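Local coordinates for RabGDI protein (Plasmodium falciparum 3D7, PDB 3P1W) that probably acts as a Rab GDP-dissociation inhibitor, holding Rab GTPases in their GDP-bound form during vesicle transport, at residues 48-53 with 273-278; 116-121 with 250-255; 169-174 with 228-233. One frame throughout, in Å; residues are numbered along the deposited sequence.

Contact 1 of 3, residues 48-53 with 273-278; sequences VLDRNP and FMLNKN
Val48 lies against the ring of Phe273, its CG1 3.8 Å from the ring centroid and 9° off the normal, a CH-pi contact over the face, while CG2 reaches CE1. With CG1 anti to the backbone N (chi1 -179°), both methyls meet the ring. On the other side of the sheet Leu49 and Met274 run side by side, CD2 of Leu49 touching CB of Met274 at 3.8 Å. The backbones pair in parallel: Met274 N donates to Val48 O, and Asp50 N to Met274 O at 2.9 Å. Beyond the strands, backbone hydrogen bonds continue between the loops. Lys277 N bonds to Asp50 O almost straight (170°), and Asn276 N reaches Asn52 O at 2.9 Å; in both the donor stands above the carbonyl plane. Leu275 CB packs against Asn52 O. Two waters bridge the segments, one joining Arg51 O to Asn276 OD1, the other Arg51 NE to Asn278 OD1. An Asx turn accompanies the bend at 50-52, Asp50 OD1 accepting from Asn52 N at 2.9 Å, while OD2 binds Thr28 OG1. Further out, Arg51 bonds to Ser311 and makes a cation-pi contact with Tyr312, Lys277 forms a salt bridge with Glu299, and helices 30-41 and 257-268 cover Phe273. Strand 46-49, paired between 20-26 and 273-274 and following helix 30-41, belongs to the beta-alpha-beta unit of a Rossmann-like sheet, as expected of the GDI family.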
loop_
_atom_site.group_PDB
_atom_site.type_symbol
_atom_site.label_atom_id
_atom_site.label_comp_id
_atom_site.label_asym_id
_atom_site.label_seq_id
_atom_site.Cartn_x
_atom_site.Cartn_y
_atom_site.Cartn_z
ATOM N N VAL A 48 21.732 9.547 2.459
ATOM C CA VAL A 48 20.937 8.315 2.262
ATOM C C VAL A 48 21.863 7.217 1.763
ATOM O O VAL A 48 22.538 7.413 0.734
ATOM C CB VAL A 48 19.791 8.561 1.255
ATOM C CG1 VAL A 48 18.933 7.287 1.072
ATOM C CG2 VAL A 48 18.938 9.743 1.731
ATOM N N LEU A 49 21.925 6.099 2.497
ATOM C CA LEU A 49 22.843 4.994 2.220
ATOM C C LEU A 49 22.087 3.697 2.071
ATOM O O LEU A 49 21.148 3.451 2.832
ATOM C CB LEU A 49 23.828 4.810 3.388
ATOM C CG LEU A 49 24.599 6.071 3.766
ATOM C CD1 LEU A 49 25.537 5.769 4.925
ATOM C CD2 LEU A 49 25.362 6.581 2.560
ATOM N N ASP A 50 22.531 2.848 1.140
ATOM C CA ASP A 50 21.932 1.540 0.934
ATOM C C ASP A 50 23.021 0.527 0.625
ATOM O O ASP A 50 23.893 0.761 -0.230
ATOM C CB ASP A 50 20.916 1.618 -0.224
ATOM C CG ASP A 50 19.953 0.412 -0.280
ATOM O OD1 ASP A 50 20.341 -0.725 0.043
ATOM O OD2 ASP A 50 18.787 0.645 -0.630
ATOM N N ARG A 51 22.974 -0.605 1.315
ATOM C CA ARG A 51 23.941 -1.673 1.096
ATOM C C ARG A 51 23.839 -2.319 -0.295
ATOM O O ARG A 51 24.802 -2.885 -0.783
ATOM C CB ARG A 51 23.800 -2.742 2.179
ATOM C CG ARG A 51 22.539 -3.586 2.077
ATOM C CD ARG A 51 22.511 -4.740 3.082
ATOM N NE ARG A 51 22.192 -4.300 4.435
ATOM C CZ ARG A 51 20.960 -4.113 4.921
ATOM N NH1 ARG A 51 19.883 -4.291 4.175
ATOM N NH2 ARG A 51 20.809 -3.734 6.178
ATOM N N ASN A 52 22.650 -2.256 -0.899
ATOM C CA ASN A 52 22.364 -2.925 -2.153
ATOM C C ASN A 52 22.905 -2.159 -3.349
ATOM O O ASN A 52 23.117 -0.945 -3.259
ATOM C CB ASN A 52 20.834 -3.071 -2.322
ATOM C CG ASN A 52 20.197 -3.973 -1.279
ATOM O OD1 ASN A 52 20.810 -4.935 -0.814
ATOM N ND2 ASN A 52 18.947 -3.669 -0.917
ATOM N N PRO A 53 23.087 -2.855 -4.495
ATOM C CA PRO A 53 23.472 -2.188 -5.748
ATOM C C PRO A 53 22.313 -1.628 -6.583
ATOM O O PRO A 53 22.549 -1.128 -7.675
ATOM C CB PRO A 53 24.227 -3.288 -6.518
ATOM C CG PRO A 53 23.639 -4.564 -6.046
ATOM C CD PRO A 53 23.059 -4.320 -4.645
ATOM N N PHE A 273 21.968 10.297 -2.487
ATOM C CA PHE A 273 21.698 8.886 -2.225
ATOM C C PHE A 273 22.960 8.125 -2.636
ATOM O O PHE A 273 23.669 8.543 -3.575
ATOM C CB PHE A 273 20.511 8.404 -3.042
ATOM C CG PHE A 273 19.142 8.821 -2.506
ATOM C CD1 PHE A 273 18.927 10.061 -1.912
ATOM C CD2 PHE A 273 18.049 7.979 -2.670
ATOM C CE1 PHE A 273 17.669 10.434 -1.466
ATOM C CE2 PHE A 273 16.770 8.358 -2.230
ATOM C CZ PHE A 273 16.590 9.585 -1.627
ATOM N N MET A 274 23.272 7.052 -1.914
ATOM C CA MET A 274 24.445 6.250 -2.223
ATOM C C MET A 274 24.141 4.777 -2.119
ATOM O O MET A 274 23.750 4.288 -1.063
ATOM C CB MET A 274 25.597 6.577 -1.265
ATOM C CG MET A 274 25.966 8.048 -1.213
ATOM S SD MET A 274 27.528 8.292 -0.320
ATOM C CE MET A 274 28.716 8.051 -1.657
ATOM N N LEU A 275 24.379 4.062 -3.206
ATOM C CA LEU A 275 24.238 2.617 -3.220
ATOM C C LEU A 275 25.557 1.959 -2.864
ATOM O O LEU A 275 26.589 2.622 -2.798
ATOM C CB LEU A 275 23.771 2.145 -4.599
ATOM C CG LEU A 275 22.403 2.669 -5.036
ATOM C CD1 LEU A 275 22.148 2.330 -6.502
ATOM C CD2 LEU A 275 21.290 2.135 -4.121
ATOM N N ASN A 276 25.518 0.646 -2.660
ATOM C CA ASN A 276 26.719 -0.148 -2.366
ATOM C C ASN A 276 27.513 0.339 -1.155
ATOM O O ASN A 276 28.757 0.211 -1.117
ATOM C CB ASN A 276 27.636 -0.201 -3.592
ATOM C CG ASN A 276 26.944 -0.756 -4.803
ATOM O OD1 ASN A 276 26.510 -1.921 -4.813
ATOM N ND2 ASN A 276 26.828 0.069 -5.838
ATOM N N LYS A 277 26.802 0.884 -0.169
ATOM C CA LYS A 277 27.420 1.428 1.049
ATOM C C LYS A 277 27.083 0.570 2.253
ATOM O O LYS A 277 25.964 0.635 2.777
ATOM C CB LYS A 277 26.948 2.860 1.289
ATOM C CG LYS A 277 27.547 3.882 0.333
ATOM C CD LYS A 277 29.065 3.988 0.480
ATOM C CE LYS A 277 29.624 5.128 -0.350
ATOM N NZ LYS A 277 31.051 4.891 -0.651
ATOM N N ASN A 278 28.039 -0.254 2.672
ATOM C CA ASN A 278 27.797 -1.238 3.722
ATOM C C ASN A 278 28.094 -0.737 5.144
ATOM O O ASN A 278 29.236 -0.724 5.602
ATOM C CB ASN A 278 28.574 -2.526 3.449
ATOM C CG ASN A 278 28.058 -3.704 4.276
ATOM O OD1 ASN A 278 26.840 -3.841 4.520
ATOM N ND2 ASN A 278 28.975 -4.560 4.707
HETATM O O HOH W 1 26.152 -3.831 -2.943
HETATM O O HOH W 2 24.780 -2.770 5.599
#

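Contact 2 of 3, residues 116-121 with 250-255; sequences EWLVVE and YPLYGL
Trp117 and Pro251 run alongside each other on one face of the sheet, as partners in a non-hydrogen-bonded antiparallel pair. The six-membered part of the indole reaches the proline ring, CZ3 standing 3.6 Å from Pro251 CG, and Pro251 CB sits over one indole face, displaced from the ring centre. Having CG anti to its carbonyl carbon (chi1 -64°) carries this part of the indole alongside the proline. On the opposite face from Trp117, Leu118 CD1 meets Leu252 CD1 at 3.8 Å. Leu252 CD2 packs against the extended Glu116 side chain, 3.7 Å from OE2.

The backbone fixes this register. Leu118 and Tyr250 form a hydrogen-bonded pair, Leu118 N to Tyr250 O at 3.0 Å and Tyr250 N to Leu118 O at 3.1 Å, and Leu252 N donates to Glu116 O at 2.8 Å. A water bridges Glu116 N and Leu252 O beside this last bond. Tyr250 turns its hydroxyl to Asp90 and its ring meets His370 and Phe95 edge to face. The pairing runs into a type II beta turn, Pro251 to Gly254, closed by Gly254 N on Pro251 O at 2.9 Å. The arrangement is an antiparallel strand pair running into a beta turn, in the large mixed sheet that also holds strand 96-97.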
loop_
_atom_site.group_PDB
_atom_site.type_symbol
_atom_site.label_atom_id
_atom_site.label_comp_id
_atom_site.label_asym_id
_atom_site.label_seq_id
_atom_site.Cartn_x
_atom_site.Cartn_y
_atom_site.Cartn_z
ATOM N N GLU A 116 4.669 9.721 -14.264
ATOM C CA GLU A 116 3.464 9.789 -15.067
ATOM C C GLU A 116 2.481 8.849 -14.360
ATOM O O GLU A 116 2.836 7.720 -14.067
ATOM C CB GLU A 116 3.770 9.294 -16.474
ATOM C CG GLU A 116 2.835 9.796 -17.556
ATOM C CD GLU A 116 3.436 9.671 -18.945
ATOM O OE1 GLU A 116 2.657 9.632 -19.921
ATOM O OE2 GLU A 116 4.681 9.611 -19.066
ATOM N N TRP A 117 1.278 9.336 -14.077
ATOM C CA TRP A 117 0.278 8.597 -13.305
ATOM C C TRP A 117 -0.811 8.089 -14.217
ATOM O O TRP A 117 -1.322 8.834 -15.071
ATOM C CB TRP A 117 -0.336 9.515 -12.250
ATOM C CG TRP A 117 0.676 9.934 -11.266
ATOM C CD1 TRP A 117 1.404 11.098 -11.267
ATOM C CD2 TRP A 117 1.127 9.177 -10.147
ATOM N NE1 TRP A 117 2.271 11.110 -10.196
ATOM C CE2 TRP A 117 2.118 9.945 -9.492
ATOM C CE3 TRP A 117 0.786 7.922 -9.621
ATOM C CZ2 TRP A 117 2.766 9.498 -8.345
ATOM C CZ3 TRP A 117 1.422 7.490 -8.481
ATOM C CH2 TRP A 117 2.407 8.270 -7.856
ATOM N N LEU A 118 -1.180 6.826 -14.047
ATOM C CA LEU A 118 -2.278 6.260 -14.796
ATOM C C LEU A 118 -3.266 5.610 -13.839
ATOM O O LEU A 118 -2.861 4.967 -12.857
ATOM C CB LEU A 118 -1.751 5.244 -15.805
ATOM C CG LEU A 118 -0.850 5.878 -16.877
ATOM C CD1 LEU A 118 0.060 4.852 -17.533
ATOM C CD2 LEU A 118 -1.739 6.584 -17.909
ATOM N N VAL A 119 -4.552 5.792 -14.117
ATOM C CA VAL A 119 -5.606 5.266 -13.247
ATOM C C VAL A 119 -5.630 3.755 -13.316
ATOM O O VAL A 119 -5.384 3.150 -14.366
ATOM C CB VAL A 119 -7.010 5.864 -13.618
ATOM C CG1 VAL A 119 -7.502 5.334 -14.968
ATOM C CG2 VAL A 119 -8.040 5.575 -12.545
ATOM N N VAL A 120 -5.917 3.145 -12.176
ATOM C CA VAL A 120 -6.185 1.740 -12.106
ATOM C C VAL A 120 -7.590 1.528 -12.624
ATOM O O VAL A 120 -8.514 2.202 -12.202
ATOM C CB VAL A 120 -6.037 1.232 -10.660
ATOM C CG1 VAL A 120 -6.513 -0.215 -10.519
ATOM C CG2 VAL A 120 -4.543 1.341 -10.240
ATOM N N GLU A 121 -7.750 0.598 -13.550
ATOM C CA GLU A 121 -8.975 0.564 -14.360
ATOM C C GLU A 121 -10.197 0.027 -13.635
ATOM O O GLU A 121 -11.326 0.305 -14.056
ATOM C CB GLU A 121 -8.757 -0.192 -15.673
ATOM C CG GLU A 121 -7.817 0.538 -16.614
ATOM C CD GLU A 121 -7.783 -0.045 -18.019
ATOM O OE1 GLU A 121 -8.218 -1.195 -18.245
ATOM O OE2 GLU A 121 -7.298 0.663 -18.916
ATOM N N TYR A 250 -1.407 4.583 -10.163
ATOM C CA TYR A 250 -0.150 3.861 -10.097
ATOM C C TYR A 250 0.735 4.446 -11.195
ATOM O O TYR A 250 0.232 4.825 -12.259
ATOM C CB TYR A 250 -0.423 2.383 -10.347
ATOM C CG TYR A 250 0.704 1.379 -10.187
ATOM C CD1 TYR A 250 1.227 1.052 -8.939
ATOM C CD2 TYR A 250 1.155 0.658 -11.283
ATOM C CE1 TYR A 250 2.201 0.086 -8.826
ATOM C CE2 TYR A 250 2.123 -0.306 -11.171
ATOM C CZ TYR A 250 2.650 -0.582 -9.960
ATOM O OH TYR A 250 3.617 -1.573 -9.903
ATOM N N PRO A 251 2.030 4.604 -10.920
ATOM C CA PRO A 251 2.869 5.267 -11.906
ATOM C C PRO A 251 3.191 4.394 -13.090
ATOM O O PRO A 251 3.324 3.191 -12.948
ATOM C CB PRO A 251 4.166 5.574 -11.152
ATOM C CG PRO A 251 3.944 5.222 -9.747
ATOM C CD PRO A 251 2.742 4.329 -9.666
ATOM N N LEU A 252 3.351 5.020 -14.249
ATOM C CA LEU A 252 3.898 4.341 -15.395
ATOM C C LEU A 252 5.265 3.769 -15.005
ATOM O O LEU A 252 6.114 4.473 -14.441
ATOM C CB LEU A 252 4.007 5.311 -16.583
ATOM C CG LEU A 252 4.472 4.774 -17.928
ATOM C CD1 LEU A 252 3.527 3.700 -18.417
ATOM C CD2 LEU A 252 4.569 5.906 -18.955
ATOM N N TYR A 253 5.468 2.484 -15.296
ATOM C CA TYR A 253 6.703 1.760 -14.964
ATOM C C TYR A 253 6.773 1.342 -13.498
ATOM O O TYR A 253 7.760 0.738 -13.070
ATOM C CB TYR A 253 7.976 2.549 -15.337
ATOM C CG TYR A 253 7.954 3.107 -16.722
ATOM C CD1 TYR A 253 7.730 2.282 -17.822
ATOM C CD2 TYR A 253 8.150 4.468 -16.949
ATOM C CE1 TYR A 253 7.695 2.804 -19.108
ATOM C CE2 TYR A 253 8.122 4.995 -18.231
ATOM C CZ TYR A 253 7.894 4.160 -19.300
ATOM O OH TYR A 253 7.865 4.671 -20.578
ATOM N N GLY A 254 5.730 1.659 -12.733
ATOM C CA GLY A 254 5.611 1.190 -11.363
ATOM C C GLY A 254 6.278 2.055 -10.316
ATOM O O GLY A 254 6.789 3.152 -10.610
ATOM N N LEU A 255 6.275 1.553 -9.087
ATOM C CA LEU A 255 6.723 2.330 -7.938
ATOM C C LEU A 255 8.258 2.563 -7.892
ATOM O O LEU A 255 8.746 3.152 -6.937
ATOM C CB LEU A 255 6.247 1.687 -6.632
ATOM C CG LEU A 255 4.725 1.667 -6.397
ATOM C CD1 LEU A 255 4.393 0.843 -5.159
ATOM C CD2 LEU A 255 4.132 3.088 -6.295
HETATM O O HOH W 3 6.398 7.370 -14.334
#

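Contact 3 of 3, residues 169-174 with 228-233; sequences QYVSEW and LTLERI
The indole of Trp174 carries Leu230 on one face and Glu231 at its edge. Leu230 CB stands over the six-membered ring, 3.6 Å from its centroid and 5° off the normal, a CH-pi contact, while CD1 of the same leucine lies nearer the pyrrole side, 3.4 Å from Trp174 NE1. At the rim, Glu231 CG lies in the indole plane and CD comes to 3.6 Å from Trp174 CZ3; the carboxylate is turned 85° to the ring plane. The bend of the glutamate chain at chi2 (-76°) brings that group against the ring edge. Trp174 NE1, covered by the leucine methyl, has no hydrogen-bonding partner in the model. No hydrogen bond crosses between the two segments; the contact is made by apolar packing and by the ring's face and edge.

Three residues earlier, in the last turn of the helix, Val171 divides its methyls between two residues. CG2 meets Leu230 CD2 at 3.9 Å, and CG1 meets Ile233 CG2 at 4.0 Å, the valine and isoleucine crossing at about a right angle. Trp174 also meets the ring of Trp182 and packs on Pro187 and Tyr227, and Val171 reaches on to Lys234 and Met237.

The contact thus joins the C-terminal end of helix 158-173, and the residue that follows it, to the first half of helix 226-243, which helix 192-198 also touches through Met192 on Leu230 and Thr229.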
loop_
_atom_site.group_PDB
_atom_site.type_symbol
_atom_site.label_atom_id
_atom_site.label_comp_id
_atom_site.label_asym_id
_atom_site.label_seq_id
_atom_site.Cartn_x
_atom_site.Cartn_y
_atom_site.Cartn_z
ATOM N N GLN A 169 -26.179 8.732 -1.315
ATOM C CA GLN A 169 -26.712 10.090 -1.430
ATOM C C GLN A 169 -26.442 10.886 -0.153
ATOM O O GLN A 169 -25.920 11.998 -0.214
ATOM C CB GLN A 169 -28.203 10.071 -1.779
ATOM C CG GLN A 169 -28.472 9.684 -3.219
ATOM C CD GLN A 169 -29.953 9.624 -3.540
ATOM O OE1 GLN A 169 -30.787 10.007 -2.724
ATOM N NE2 GLN A 169 -30.285 9.142 -4.727
ATOM N N TYR A 170 -26.762 10.293 0.994
ATOM C CA TYR A 170 -26.483 10.911 2.297
ATOM C C TYR A 170 -25.015 11.291 2.467
ATOM O O TYR A 170 -24.708 12.435 2.808
ATOM C CB TYR A 170 -26.901 9.971 3.431
ATOM C CG TYR A 170 -26.638 10.504 4.836
ATOM C CD1 TYR A 170 -27.415 11.534 5.376
ATOM C CD2 TYR A 170 -25.655 9.941 5.639
ATOM C CE1 TYR A 170 -27.185 12.007 6.679
ATOM C CE2 TYR A 170 -25.416 10.402 6.931
ATOM C CZ TYR A 170 -26.191 11.434 7.449
ATOM O OH TYR A 170 -25.933 11.872 8.732
ATOM N N VAL A 171 -24.108 10.338 2.228
ATOM C CA VAL A 171 -22.675 10.591 2.418
ATOM C C VAL A 171 -22.184 11.670 1.454
ATOM O O VAL A 171 -21.372 12.518 1.813
ATOM C CB VAL A 171 -21.829 9.301 2.211
ATOM C CG1 VAL A 171 -20.342 9.603 2.376
ATOM C CG2 VAL A 171 -22.265 8.225 3.187
ATOM N N SER A 172 -22.693 11.630 0.227
ATOM C CA SER A 172 -22.301 12.585 -0.801
ATOM C C SER A 172 -22.569 14.044 -0.373
ATOM O O SER A 172 -21.826 14.948 -0.758
ATOM C CB SER A 172 -23.051 12.273 -2.094
ATOM O OG SER A 172 -22.550 13.033 -3.171
ATOM N N GLU A 173 -23.600 14.259 0.441
ATOM C CA GLU A 173 -23.948 15.611 0.926
ATOM C C GLU A 173 -23.552 15.881 2.377
ATOM O O GLU A 173 -23.717 16.994 2.875
ATOM C CB GLU A 173 -25.434 15.834 0.759
ATOM C CG GLU A 173 -25.838 15.898 -0.690
ATOM C CD GLU A 173 -27.236 16.407 -0.855
ATOM O OE1 GLU A 173 -27.501 17.567 -0.456
ATOM O OE2 GLU A 173 -28.072 15.646 -1.381
ATOM N N TRP A 174 -23.017 14.862 3.038
ATOM C CA TRP A 174 -22.617 14.949 4.434
ATOM C C TRP A 174 -21.349 15.794 4.618
ATOM O O TRP A 174 -20.424 15.745 3.797
ATOM C CB TRP A 174 -22.396 13.535 4.969
ATOM C CG TRP A 174 -21.976 13.453 6.379
ATOM C CD1 TRP A 174 -22.781 13.344 7.474
ATOM C CD2 TRP A 174 -20.634 13.419 6.859
ATOM N NE1 TRP A 174 -22.019 13.257 8.614
ATOM C CE2 TRP A 174 -20.695 13.306 8.265
ATOM C CE3 TRP A 174 -19.384 13.478 6.235
ATOM C CZ2 TRP A 174 -19.545 13.260 9.065
ATOM C CZ3 TRP A 174 -18.240 13.431 7.025
ATOM C CH2 TRP A 174 -18.332 13.321 8.429
ATOM N N LEU A 228 -15.496 9.454 11.456
ATOM C CA LEU A 228 -14.237 8.890 10.970
ATOM C C LEU A 228 -14.471 8.084 9.694
ATOM O O LEU A 228 -13.714 8.190 8.725
ATOM C CB LEU A 228 -13.618 7.992 12.043
ATOM C CG LEU A 228 -13.172 8.661 13.345
ATOM C CD1 LEU A 228 -13.254 7.651 14.522
ATOM C CD2 LEU A 228 -11.777 9.278 13.199
ATOM N N THR A 229 -15.550 7.310 9.687
ATOM C CA THR A 229 -15.833 6.408 8.583
ATOM C C THR A 229 -16.549 7.148 7.450
ATOM O O THR A 229 -16.258 6.942 6.275
ATOM C CB THR A 229 -16.646 5.210 9.070
ATOM O OG1 THR A 229 -15.884 4.491 10.055
ATOM C CG2 THR A 229 -16.985 4.283 7.905
ATOM N N LEU A 230 -17.452 8.055 7.807
ATOM C CA LEU A 230 -18.126 8.848 6.805
ATOM C C LEU A 230 -17.114 9.634 5.971
ATOM O O LEU A 230 -17.259 9.722 4.756
ATOM C CB LEU A 230 -19.162 9.785 7.459
ATOM C CG LEU A 230 -20.388 9.082 8.050
ATOM C CD1 LEU A 230 -21.175 10.034 8.978
ATOM C CD2 LEU A 230 -21.305 8.550 6.944
ATOM N N GLU A 231 -16.100 10.200 6.617
ATOM C CA GLU A 231 -15.081 10.971 5.902
ATOM C C GLU A 231 -14.341 10.098 4.901
ATOM O O GLU A 231 -14.053 10.516 3.790
ATOM C CB GLU A 231 -14.064 11.593 6.881
ATOM C CG GLU A 231 -14.599 12.751 7.698
ATOM C CD GLU A 231 -14.712 14.054 6.918
ATOM O OE1 GLU A 231 -14.720 14.034 5.666
ATOM O OE2 GLU A 231 -14.813 15.111 7.574
ATOM N N ARG A 232 -14.037 8.879 5.312
ATOM C CA ARG A 232 -13.306 7.946 4.467
ATOM C C ARG A 232 -14.142 7.487 3.280
ATOM O O ARG A 232 -13.654 7.427 2.149
ATOM C CB ARG A 232 -12.855 6.749 5.293
ATOM C CG ARG A 232 -11.729 7.097 6.269
ATOM C CD ARG A 232 -11.499 5.990 7.243
ATOM N NE ARG A 232 -10.838 4.848 6.623
ATOM C CZ ARG A 232 -9.516 4.719 6.476
ATOM N NH1 ARG A 232 -8.673 5.658 6.901
ATOM N NH2 ARG A 232 -9.035 3.635 5.899
ATOM N N ILE A 233 -15.404 7.171 3.535
ATOM C CA ILE A 233 -16.331 6.795 2.458
ATOM C C ILE A 233 -16.508 7.969 1.507
ATOM O O ILE A 233 -16.382 7.811 0.298
ATOM C CB ILE A 233 -17.687 6.274 3.001
ATOM C CG1 ILE A 233 -17.454 4.994 3.800
ATOM C CG2 ILE A 233 -18.664 5.974 1.845
ATOM C CD1 ILE A 233 -18.705 4.374 4.405
#

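How the contacts relate
The three contacts nest along the chain: contact 3 lies inside the loop closed by contact 2, which in turn lies inside that closed by contact 1. Contact 1 and contact 3 are on opposite sides of the chain's centre, their centres 45 Å apart, and the centre of contact 2 is 27 Å from each of theirs. None touches another; contacts 1 and 2 approach most closely, nearest atoms about 11 Å apart. Contact 1 belongs to the parallel part, strands 20-26, 46-49 and 273-274, of one mixed sheet, contact 2 to a second mixed sheet, and contact 3 to a helical region. Helix 226-243 is followed in the chain by strand 248-251, so contacts 3 and 2 share a helix-to-strand connection.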